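Long-range contacts in oligopeptide ABC transporter, periplasmic oligopeptide-binding protein, putative (Thermotoga maritima MSB8, PDB 5IPW), which probably binds oligopeptides in the periplasm and hands them to an ABC transporter in the cytoplasmic membrane for uptake: residues V110-L115 / E160-Y165; R362-L367 / K415-M420; G118-D123 / N258-A263. All blocks are in the same frame, centred on the assembly; numbering follows the deposited sequence.

Contact 1 of 3, residues V110-L115 / E160-Y165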
loop_
_atom_site.group_PDB
_atom_site.type_symbol
_atom_site.label_atom_id
_atom_site.label_comp_id
_atom_site.label_asym_id
_atom_site.label_seq_id
_atom_site.Cartn_x
_atom_site.Cartn_y
_atom_site.Cartn_z
ATOM N N VAL A 110 -23.674 -8.461 1.221
ATOM C CA VAL A 110 -24.073 -7.112 0.843
ATOM C C VAL A 110 -23.442 -6.057 1.756
ATOM O O VAL A 110 -23.217 -6.290 2.953
ATOM C CB VAL A 110 -25.619 -6.931 0.788
ATOM C CG1 VAL A 110 -26.324 -8.267 0.610
ATOM C CG2 VAL A 110 -26.160 -6.222 2.018
ATOM N N TYR A 111 -23.168 -4.896 1.164
ATOM C CA TYR A 111 -22.650 -3.733 1.880
ATOM C C TYR A 111 -23.498 -2.522 1.540
ATOM O O TYR A 111 -23.765 -2.262 0.368
ATOM C CB TYR A 111 -21.203 -3.465 1.482
ATOM C CG TYR A 111 -20.265 -4.608 1.786
ATOM C CD1 TYR A 111 -20.044 -5.616 0.856
ATOM C CD2 TYR A 111 -19.605 -4.684 3.009
ATOM C CE1 TYR A 111 -19.185 -6.667 1.131
ATOM C CE2 TYR A 111 -18.742 -5.729 3.293
ATOM C CZ TYR A 111 -18.536 -6.720 2.351
ATOM O OH TYR A 111 -17.678 -7.758 2.627
ATOM N N ILE A 112 -23.936 -1.803 2.569
ATOM C CA ILE A 112 -24.648 -0.542 2.390
ATOM C C ILE A 112 -23.734 0.591 2.834
ATOM O O ILE A 112 -23.162 0.536 3.919
ATOM C CB ILE A 112 -25.957 -0.491 3.213
ATOM C CG1 ILE A 112 -27.093 -1.214 2.484
ATOM C CG2 ILE A 112 -26.405 0.948 3.449
ATOM C CD1 ILE A 112 -26.918 -2.707 2.349
ATOM N N PHE A 113 -23.606 1.613 1.993
ATOM C CA PHE A 113 -22.889 2.834 2.356
ATOM C C PHE A 113 -23.868 3.995 2.417
ATOM O O PHE A 113 -24.643 4.215 1.483
ATOM C CB PHE A 113 -21.781 3.144 1.351
ATOM C CG PHE A 113 -20.623 2.200 1.418
ATOM C CD1 PHE A 113 -19.604 2.401 2.331
ATOM C CD2 PHE A 113 -20.551 1.108 0.566
ATOM C CE1 PHE A 113 -18.532 1.524 2.403
ATOM C CE2 PHE A 113 -19.482 0.233 0.626
ATOM C CZ PHE A 113 -18.470 0.440 1.548
ATOM N N HIS A 114 -23.815 4.734 3.524
ATOM C CA HIS A 114 -24.697 5.868 3.752
ATOM C C HIS A 114 -23.966 7.161 3.447
ATOM O O HIS A 114 -22.995 7.513 4.115
ATOM C CB HIS A 114 -25.190 5.870 5.194
ATOM C CG HIS A 114 -25.968 4.646 5.556
ATOM N ND1 HIS A 114 -27.333 4.556 5.381
ATOM C CD2 HIS A 114 -25.571 3.455 6.063
ATOM C CE1 HIS A 114 -27.743 3.364 5.777
ATOM N NE2 HIS A 114 -26.694 2.677 6.193
ATOM N N LEU A 115 -24.451 7.866 2.436
ATOM C CA LEU A 115 -23.797 9.060 1.937
ATOM C C LEU A 115 -24.278 10.292 2.679
ATOM O O LEU A 115 -25.200 10.219 3.494
ATOM C CB LEU A 115 -24.065 9.211 0.440
ATOM C CG LEU A 115 -23.729 7.992 -0.423
ATOM C CD1 LEU A 115 -23.912 8.339 -1.893
ATOM C CD2 LEU A 115 -22.317 7.498 -0.163
ATOM N N GLU A 160 -26.870 -0.727 -6.612
ATOM C CA GLU A 160 -28.069 0.078 -6.804
ATOM C C GLU A 160 -28.190 1.196 -5.772
ATOM O O GLU A 160 -27.738 1.074 -4.636
ATOM C CB GLU A 160 -29.320 -0.814 -6.775
ATOM C CG GLU A 160 -29.281 -1.935 -5.737
ATOM C CD GLU A 160 -30.595 -2.695 -5.598
ATOM O OE1 GLU A 160 -30.632 -3.668 -4.811
ATOM O OE2 GLU A 160 -31.590 -2.329 -6.264
ATOM N N ALA A 161 -28.804 2.294 -6.190
ATOM C CA ALA A 161 -29.072 3.399 -5.298
ATOM C C ALA A 161 -30.420 3.165 -4.638
ATOM O O ALA A 161 -31.464 3.415 -5.245
ATOM C CB ALA A 161 -29.064 4.714 -6.063
ATOM N N LEU A 162 -30.397 2.669 -3.403
ATOM C CA LEU A 162 -31.626 2.475 -2.621
ATOM C C LEU A 162 -32.361 3.806 -2.458
ATOM O O LEU A 162 -33.579 3.848 -2.458
ATOM C CB LEU A 162 -31.318 1.854 -1.259
ATOM C CG LEU A 162 -30.726 0.442 -1.304
ATOM C CD1 LEU A 162 -30.165 0.048 0.053
ATOM C CD2 LEU A 162 -31.754 -0.576 -1.773
ATOM N N ASP A 163 -31.603 4.885 -2.317
ATOM C CA ASP A 163 -32.113 6.240 -2.531
ATOM C C ASP A 163 -30.924 7.117 -2.903
ATOM O O ASP A 163 -29.810 6.617 -3.058
ATOM C CB ASP A 163 -32.847 6.768 -1.293
ATOM C CG ASP A 163 -31.988 6.746 -0.053
ATOM O OD1 ASP A 163 -30.888 7.333 -0.071
ATOM O OD2 ASP A 163 -32.413 6.136 0.950
ATOM N N ASP A 164 -31.152 8.418 -3.034
ATOM C CA ASP A 164 -30.098 9.340 -3.453
ATOM C C ASP A 164 -28.825 9.244 -2.622
ATOM O O ASP A 164 -27.741 9.534 -3.123
ATOM C CB ASP A 164 -30.602 10.784 -3.411
ATOM C CG ASP A 164 -31.528 11.112 -4.556
ATOM O OD1 ASP A 164 -31.620 10.320 -5.521
ATOM O OD2 ASP A 164 -32.164 12.181 -4.487
ATOM N N TYR A 165 -28.958 8.853 -1.362
ATOM C CA TYR A 165 -27.843 8.882 -0.435
ATOM C C TYR A 165 -27.560 7.529 0.206
ATOM O O TYR A 165 -26.919 7.452 1.249
ATOM C CB TYR A 165 -28.104 9.980 0.598
ATOM C CG TYR A 165 -28.351 11.301 -0.093
ATOM C CD1 TYR A 165 -27.327 11.927 -0.807
ATOM C CD2 TYR A 165 -29.613 11.894 -0.094
ATOM C CE1 TYR A 165 -27.542 13.121 -1.477
ATOM C CE2 TYR A 165 -29.841 13.091 -0.760
ATOM C CZ TYR A 165 -28.798 13.702 -1.447
ATOM O OH TYR A 165 -28.998 14.891 -2.112
#
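Leu162 is the first residue of 160-165 to reach strand 110-115: its methyl CD1 meets CG1 of Ile112 at 4.1 Å, the two side chains crossing at about a right angle. Their CA atoms stay 9.1 Å apart, because strand 166-171 runs between strands 110-115 and 157-163 in the antiparallel sheet, so this touch spans it. At Leu162 the chain turns a corner, and Leu162 and Asp163 face Thr166 together in a classic beta bulge. Asp163 folds its carboxylate back on its own chain; OD1 accepts from N of Tyr165 at 2.8 Å to form an Asx turn and is bonded to the hydroxyl of Thr166. Asp164 offers strand 110-115 its backbone, the carbonyl O lying near CD1 of Leu115, while its OD1 is hydrogen-bonded to NE2 of His130 of helix 129-140. Tyr165 makes the closest approach. Its O accepts from N of Leu115 at 2.8 Å in a nearly straight bond (N-H...O angle 166°), the donor tilted 31° from the carbonyl plane. A chi1 of -53° sets CG of Leu115 beside its backbone N, which lays CG as well as CB against this carbonyl. CB of Leu115 sits at the edge of the Tyr165 ring and 4.1 Å from CB of Tyr165, and the Leu115 side chain continues onto Ala129 and Ile132. One backbone bond flanked by apolar carbons joins Leu115 to the turn that OD1 of Asp163 fixes.

Contact 2 of 3, residues R362-L367 / K415-M420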
loop_
_atom_site.group_PDB
_atom_site.type_symbol
_atom_site.label_atom_id
_atom_site.label_comp_id
_atom_site.label_asym_id
_atom_site.label_seq_id
_atom_site.Cartn_x
_atom_site.Cartn_y
_atom_site.Cartn_z
ATOM N N ARG A 362 16.902 -23.882 10.587
ATOM C CA ARG A 362 16.550 -22.501 10.233
ATOM C C ARG A 362 16.814 -21.565 11.416
ATOM O O ARG A 362 17.504 -20.550 11.264
ATOM C CB ARG A 362 15.098 -22.418 9.754
ATOM C CG ARG A 362 14.811 -23.361 8.589
ATOM C CD ARG A 362 13.484 -23.082 7.916
ATOM N NE ARG A 362 12.327 -23.387 8.760
ATOM C CZ ARG A 362 11.575 -24.486 8.677
ATOM N NH1 ARG A 362 11.841 -25.460 7.805
ATOM N NH2 ARG A 362 10.537 -24.623 9.496
ATOM N N GLN A 363 16.301 -21.934 12.593
ATOM C CA GLN A 363 16.609 -21.219 13.842
ATOM C C GLN A 363 18.111 -20.941 13.929
ATOM O O GLN A 363 18.542 -19.798 14.156
ATOM C CB GLN A 363 16.154 -22.029 15.060
ATOM C CG GLN A 363 14.640 -22.106 15.215
ATOM C CD GLN A 363 14.179 -23.102 16.274
ATOM O OE1 GLN A 363 14.979 -23.840 16.850
ATOM N NE2 GLN A 363 12.873 -23.128 16.530
ATOM N N ALA A 364 18.899 -21.995 13.714
ATOM C CA ALA A 364 20.357 -21.895 13.712
ATOM C C ALA A 364 20.865 -20.911 12.660
ATOM O O ALA A 364 21.733 -20.082 12.945
ATOM C CB ALA A 364 20.975 -23.269 13.490
ATOM N N LEU A 365 20.321 -21.012 11.447
ATOM C CA LEU A 365 20.775 -20.174 10.334
ATOM C C LEU A 365 20.564 -18.685 10.601
ATOM O O LEU A 365 21.417 -17.878 10.225
ATOM C CB LEU A 365 20.100 -20.571 9.010
ATOM C CG LEU A 365 20.656 -21.737 8.180
ATOM C CD1 LEU A 365 19.907 -21.814 6.858
ATOM C CD2 LEU A 365 22.147 -21.625 7.911
ATOM N N SER A 366 19.443 -18.324 11.231
ATOM C CA SER A 366 19.169 -16.912 11.567
ATOM C C SER A 366 20.059 -16.408 12.710
ATOM O O SER A 366 20.657 -15.330 12.608
ATOM C CB SER A 366 17.674 -16.657 11.886
ATOM O OG SER A 366 17.058 -17.688 12.646
ATOM N N LEU A 367 20.172 -17.203 13.773
ATOM C CA LEU A 367 20.981 -16.829 14.944
ATOM C C LEU A 367 22.442 -16.552 14.594
ATOM O O LEU A 367 23.104 -15.753 15.257
ATOM C CB LEU A 367 20.895 -17.904 16.026
ATOM C CG LEU A 367 19.506 -18.061 16.650
ATOM C CD1 LEU A 367 19.429 -19.367 17.416
ATOM C CD2 LEU A 367 19.177 -16.875 17.544
ATOM N N LYS A 415 25.545 -24.743 18.501
ATOM C CA LYS A 415 24.982 -25.746 19.389
ATOM C C LYS A 415 23.763 -26.413 18.760
ATOM O O LYS A 415 23.658 -27.637 18.754
ATOM C CB LYS A 415 24.621 -25.119 20.749
ATOM C CG LYS A 415 24.288 -26.128 21.841
ATOM C CD LYS A 415 25.497 -26.979 22.227
ATOM C CE LYS A 415 25.150 -28.460 22.301
ATOM N NZ LYS A 415 26.355 -29.327 22.181
ATOM N N LEU A 416 22.851 -25.607 18.223
ATOM C CA LEU A 416 21.623 -26.133 17.596
ATOM C C LEU A 416 21.882 -27.110 16.441
ATOM O O LEU A 416 21.096 -28.036 16.216
ATOM C CB LEU A 416 20.690 -24.996 17.141
ATOM C CG LEU A 416 19.556 -24.648 18.114
ATOM C CD1 LEU A 416 18.906 -23.333 17.716
ATOM C CD2 LEU A 416 18.513 -25.759 18.185
ATOM N N LEU A 417 22.982 -26.907 15.724
ATOM C CA LEU A 417 23.390 -27.834 14.675
ATOM C C LEU A 417 23.900 -29.135 15.297
ATOM O O LEU A 417 23.539 -30.231 14.847
ATOM C CB LEU A 417 24.464 -27.198 13.790
ATOM C CG LEU A 417 24.081 -25.920 13.033
ATOM C CD1 LEU A 417 25.281 -25.365 12.267
ATOM C CD2 LEU A 417 22.896 -26.156 12.102
ATOM N N ASP A 418 24.713 -29.009 16.348
ATOM C CA ASP A 418 25.189 -30.177 17.095
ATOM C C ASP A 418 24.011 -31.023 17.574
ATOM O O ASP A 418 24.073 -32.249 17.528
ATOM C CB ASP A 418 26.064 -29.766 18.285
ATOM C CG ASP A 418 27.290 -28.959 17.870
ATOM O OD1 ASP A 418 27.712 -29.054 16.696
ATOM O OD2 ASP A 418 27.833 -28.224 18.722
ATOM N N GLU A 419 22.936 -30.372 18.013
ATOM C CA GLU A 419 21.721 -31.090 18.409
ATOM C C GLU A 419 21.148 -31.947 17.276
ATOM O O GLU A 419 20.586 -33.010 17.532
ATOM C CB GLU A 419 20.633 -30.130 18.922
ATOM C CG GLU A 419 20.611 -29.926 20.437
ATOM C CD GLU A 419 21.332 -28.669 20.903
ATOM O OE1 GLU A 419 21.954 -28.701 21.988
ATOM O OE2 GLU A 419 21.265 -27.640 20.207
ATOM N N MET A 420 21.277 -31.476 16.034
ATOM C CA MET A 420 20.743 -32.192 14.866
ATOM C C MET A 420 21.554 -33.437 14.499
ATOM O O MET A 420 21.010 -34.401 13.962
ATOM C CB MET A 420 20.659 -31.256 13.656
ATOM C CG MET A 420 19.682 -30.098 13.821
ATOM S SD MET A 420 19.756 -28.882 12.482
ATOM C CE MET A 420 19.661 -29.934 11.034
#
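Ala364 and Leu416 face each other as the nearest CA pair between 362-367 and 415-420, 5.9 Å apart. The small methyl of Ala364 packs against two leucines: CB lies 4.0 Å from CB of Leu416 and 3.7 Å from CD2 of Leu417, whose chi1 of -61° carries CG and CD2 to this methyl. Next to it, CD1 of Leu416 touches both CB of Gln363 and CD1 of Leu367, 4.0 Å from the latter, the two leucine side chains crossing at about a right angle. The segments run nearly antiparallel, at 159° with axes 9.1 Å apart; no hydrogen bond joins them, and the packing between them is apolar. The helix pair flanks a mixed sheet of this family 5 solute-binding protein: Arg362, Leu365 and Ser366 rest on Ile589 of strand 589-591. Toward the outside the character changes. The extended Gln363 side chain brings OE1 alongside CD1 of Leu416 and also touches Tyr405. Beyond the leucines, 415-420 turns Lys415 and Glu419 to the solvent, and neither touches 362-367. Asp418 has its firmer partner in Arg431, a salt bridge through OD1, whereas its OD2 is only a long 3.9 Å from NZ of Lys415.

Contact 3 of 3, residues G118-D123 / N258-A263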
loop_
_atom_site.group_PDB
_atom_site.type_symbol
_atom_site.label_atom_id
_atom_site.label_comp_id
_atom_site.label_asym_id
_atom_site.label_seq_id
_atom_site.Cartn_x
_atom_site.Cartn_y
_atom_site.Cartn_z
ATOM N N GLY A 118 -26.470 16.558 0.440
ATOM C CA GLY A 118 -26.046 17.917 0.126
ATOM C C GLY A 118 -24.624 18.058 -0.391
ATOM O O GLY A 118 -24.196 19.165 -0.687
ATOM N N VAL A 119 -23.886 16.954 -0.500
ATOM C CA VAL A 119 -22.560 17.005 -1.093
ATOM C C VAL A 119 -22.693 17.380 -2.558
ATOM O O VAL A 119 -23.497 16.804 -3.289
ATOM C CB VAL A 119 -21.813 15.665 -0.997
ATOM C CG1 VAL A 119 -20.554 15.694 -1.857
ATOM C CG2 VAL A 119 -21.448 15.353 0.445
ATOM N N LYS A 120 -21.883 18.338 -2.983
ATOM C CA LYS A 120 -21.893 18.782 -4.354
ATOM C C LYS A 120 -20.532 18.556 -4.995
ATOM O O LYS A 120 -19.507 18.647 -4.326
ATOM C CB LYS A 120 -22.302 20.260 -4.412
ATOM C CG LYS A 120 -23.799 20.473 -4.208
ATOM C CD LYS A 120 -24.148 21.892 -3.771
ATOM C CE LYS A 120 -24.803 21.944 -2.391
ATOM N NZ LYS A 120 -23.918 21.505 -1.275
ATOM N N TRP A 121 -20.542 18.241 -6.289
ATOM C CA TRP A 121 -19.324 18.202 -7.102
ATOM C C TRP A 121 -18.699 19.586 -7.173
ATOM O O TRP A 121 -19.347 20.579 -6.840
ATOM C CB TRP A 121 -19.636 17.727 -8.527
ATOM C CG TRP A 121 -20.071 16.300 -8.615
ATOM C CD1 TRP A 121 -21.352 15.826 -8.565
ATOM C CD2 TRP A 121 -19.228 15.160 -8.772
ATOM N NE1 TRP A 121 -21.355 14.459 -8.673
ATOM C CE2 TRP A 121 -20.065 14.021 -8.798
ATOM C CE3 TRP A 121 -17.848 14.984 -8.883
ATOM C CZ2 TRP A 121 -19.562 12.728 -8.938
ATOM C CZ3 TRP A 121 -17.348 13.701 -9.021
ATOM C CH2 TRP A 121 -18.203 12.590 -9.039
ATOM N N SER A 122 -17.452 19.655 -7.639
ATOM C CA SER A 122 -16.696 20.920 -7.685
ATOM C C SER A 122 -17.315 22.008 -8.579
ATOM O O SER A 122 -16.982 23.180 -8.448
ATOM C CB SER A 122 -15.250 20.654 -8.100
ATOM O OG SER A 122 -15.187 20.034 -9.373
ATOM N N ASP A 123 -18.219 21.622 -9.470
ATOM C CA ASP A 123 -18.980 22.580 -10.280
ATOM C C ASP A 123 -20.330 22.974 -9.672
ATOM O O ASP A 123 -21.047 23.781 -10.259
ATOM C CB ASP A 123 -19.227 22.017 -11.688
ATOM C CG ASP A 123 -20.208 20.843 -11.700
ATOM O OD1 ASP A 123 -20.430 20.218 -10.650
ATOM O OD2 ASP A 123 -20.751 20.533 -12.777
ATOM N N ASN A 258 -11.005 22.989 -4.275
ATOM C CA ASN A 258 -12.381 22.693 -4.643
ATOM C C ASN A 258 -13.323 23.416 -3.693
ATOM O O ASN A 258 -13.420 23.043 -2.519
ATOM C CB ASN A 258 -12.631 21.191 -4.562
ATOM C CG ASN A 258 -14.082 20.832 -4.764
ATOM O OD1 ASN A 258 -14.914 21.701 -5.006
ATOM N ND2 ASN A 258 -14.395 19.544 -4.665
ATOM N N PRO A 259 -14.031 24.444 -4.190
ATOM C CA PRO A 259 -14.829 25.274 -3.294
ATOM C C PRO A 259 -16.042 24.548 -2.710
ATOM O O PRO A 259 -16.653 25.060 -1.780
ATOM C CB PRO A 259 -15.267 26.433 -4.190
ATOM C CG PRO A 259 -15.323 25.844 -5.556
ATOM C CD PRO A 259 -14.231 24.814 -5.604
ATOM N N TYR A 260 -16.366 23.368 -3.242
ATOM C CA TYR A 260 -17.449 22.528 -2.727
ATOM C C TYR A 260 -16.947 21.341 -1.918
ATOM O O TYR A 260 -17.689 20.375 -1.700
ATOM C CB TYR A 260 -18.311 22.033 -3.897
ATOM C CG TYR A 260 -19.097 23.147 -4.523
ATOM C CD1 TYR A 260 -20.297 23.559 -3.960
ATOM C CD2 TYR A 260 -18.632 23.818 -5.649
ATOM C CE1 TYR A 260 -21.032 24.594 -4.505
ATOM C CE2 TYR A 260 -19.352 24.863 -6.203
ATOM C CZ TYR A 260 -20.561 25.249 -5.620
ATOM O OH TYR A 260 -21.321 26.284 -6.134
ATOM N N PHE A 261 -15.698 21.393 -1.458
ATOM C CA PHE A 261 -15.162 20.278 -0.677
ATOM C C PHE A 261 -15.973 20.099 0.605
ATOM O O PHE A 261 -16.401 21.081 1.227
ATOM C CB PHE A 261 -13.675 20.446 -0.354
ATOM C CG PHE A 261 -13.021 19.174 0.096
ATOM C CD1 PHE A 261 -13.016 18.061 -0.724
ATOM C CD2 PHE A 261 -12.451 19.072 1.349
ATOM C CE1 PHE A 261 -12.444 16.870 -0.309
ATOM C CE2 PHE A 261 -11.870 17.890 1.770
ATOM C CZ PHE A 261 -11.862 16.787 0.941
ATOM N N TRP A 262 -16.127 18.838 1.002
ATOM C CA TRP A 262 -17.223 18.388 1.872
ATOM C C TRP A 262 -16.749 17.979 3.253
ATOM O O TRP A 262 -17.498 17.345 3.989
ATOM C CB TRP A 262 -17.942 17.196 1.219
ATOM C CG TRP A 262 -16.991 16.329 0.493
ATOM C CD1 TRP A 262 -16.643 16.424 -0.822
ATOM C CD2 TRP A 262 -16.199 15.281 1.045
ATOM N NE1 TRP A 262 -15.693 15.487 -1.126
ATOM C CE2 TRP A 262 -15.402 14.768 0.002
ATOM C CE3 TRP A 262 -16.086 14.722 2.315
ATOM C CZ2 TRP A 262 -14.505 13.721 0.190
ATOM C CZ3 TRP A 262 -15.192 13.674 2.502
ATOM C CH2 TRP A 262 -14.411 13.189 1.448
ATOM N N ALA A 263 -15.514 18.324 3.606
ATOM C CA ALA A 263 -15.004 18.032 4.936
ATOM C C ALA A 263 -14.580 19.317 5.596
ATOM O O ALA A 263 -14.184 20.259 4.927
ATOM C CB ALA A 263 -13.833 17.077 4.867
HETATM O O HOH W 1 -16.982 18.232 -3.814
HETATM O O HOH W 2 -20.207 19.912 -1.061
#
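Tyr260 makes the largest contribution to this contact, its side chain lying along the backbone of residues 120-123. CB of Tyr260 rests 3.4 Å from O of Trp121, and CD2 brings the ring edge to O of Ser122, close to the ring plane. On the other flank of the ring, CD1 packs on CB of Lys120 at 3.9 Å, the two side chains crossing obliquely. A second apolar touch joins CG2 of Val119 to CB of Trp262 at 4.0 Å.

No direct hydrogen bond crosses between the segments; two waters do that work. One donates to O of Lys120 and O of Tyr260 and accepts from ND2 of Asn258, at the edge of the Trp262 ring. The other accepts from N of Lys120 and donates to O of Tyr260, so this carbonyl is gripped by both waters.

The amide of Asn258 orders its own turn. A chi1 of 173° swings CG away from the backbone N of Asn258 and toward N of Tyr260, where OD1 accepts at 2.8 Å, the donor standing 50° out of the carbonyl plane, in an Asx turn on a type I beta turn. The same amide lies against CB of Ser122, and ND2 reaches O of Ser240. Replacing Asn258 with an alanine would probably leave N of Tyr260 without its side-chain acceptor and the first water and Ser240 O without their amide donor.

Both loops meet the 238-241 chain: OG of Ser122 binds N of Thr238 and NE1 of Trp262 binds O of Leu239. Segment 118-123 leads toward helix 129-140, where Asp131 takes NE1 of Trp121, while 258-263 links strands 252-257 and 263-265, with Trp262 against Leu48 of strand 48-51.

In the fold
Contacts 1 and 3 are neighbours, their centres about 19 Å apart, and the chain passes from strand 110-115 of the first almost directly into loop 118-123 of the other. Their segments alternate along the sequence, and they touch where OH of Tyr165 packs 4.0 Å from N of Gly118. Contact 2 comes later in the sequence and lies on the opposite side of the chain's centre, about 57 Å from contact 1 and about 62 Å from contact 3 between centres. This separation is consistent with the two-lobed build of periplasmic binding proteins, in which the peptide is held between the lobes; all three contacts lie away from the chain centre, about 27 to 35 Å out.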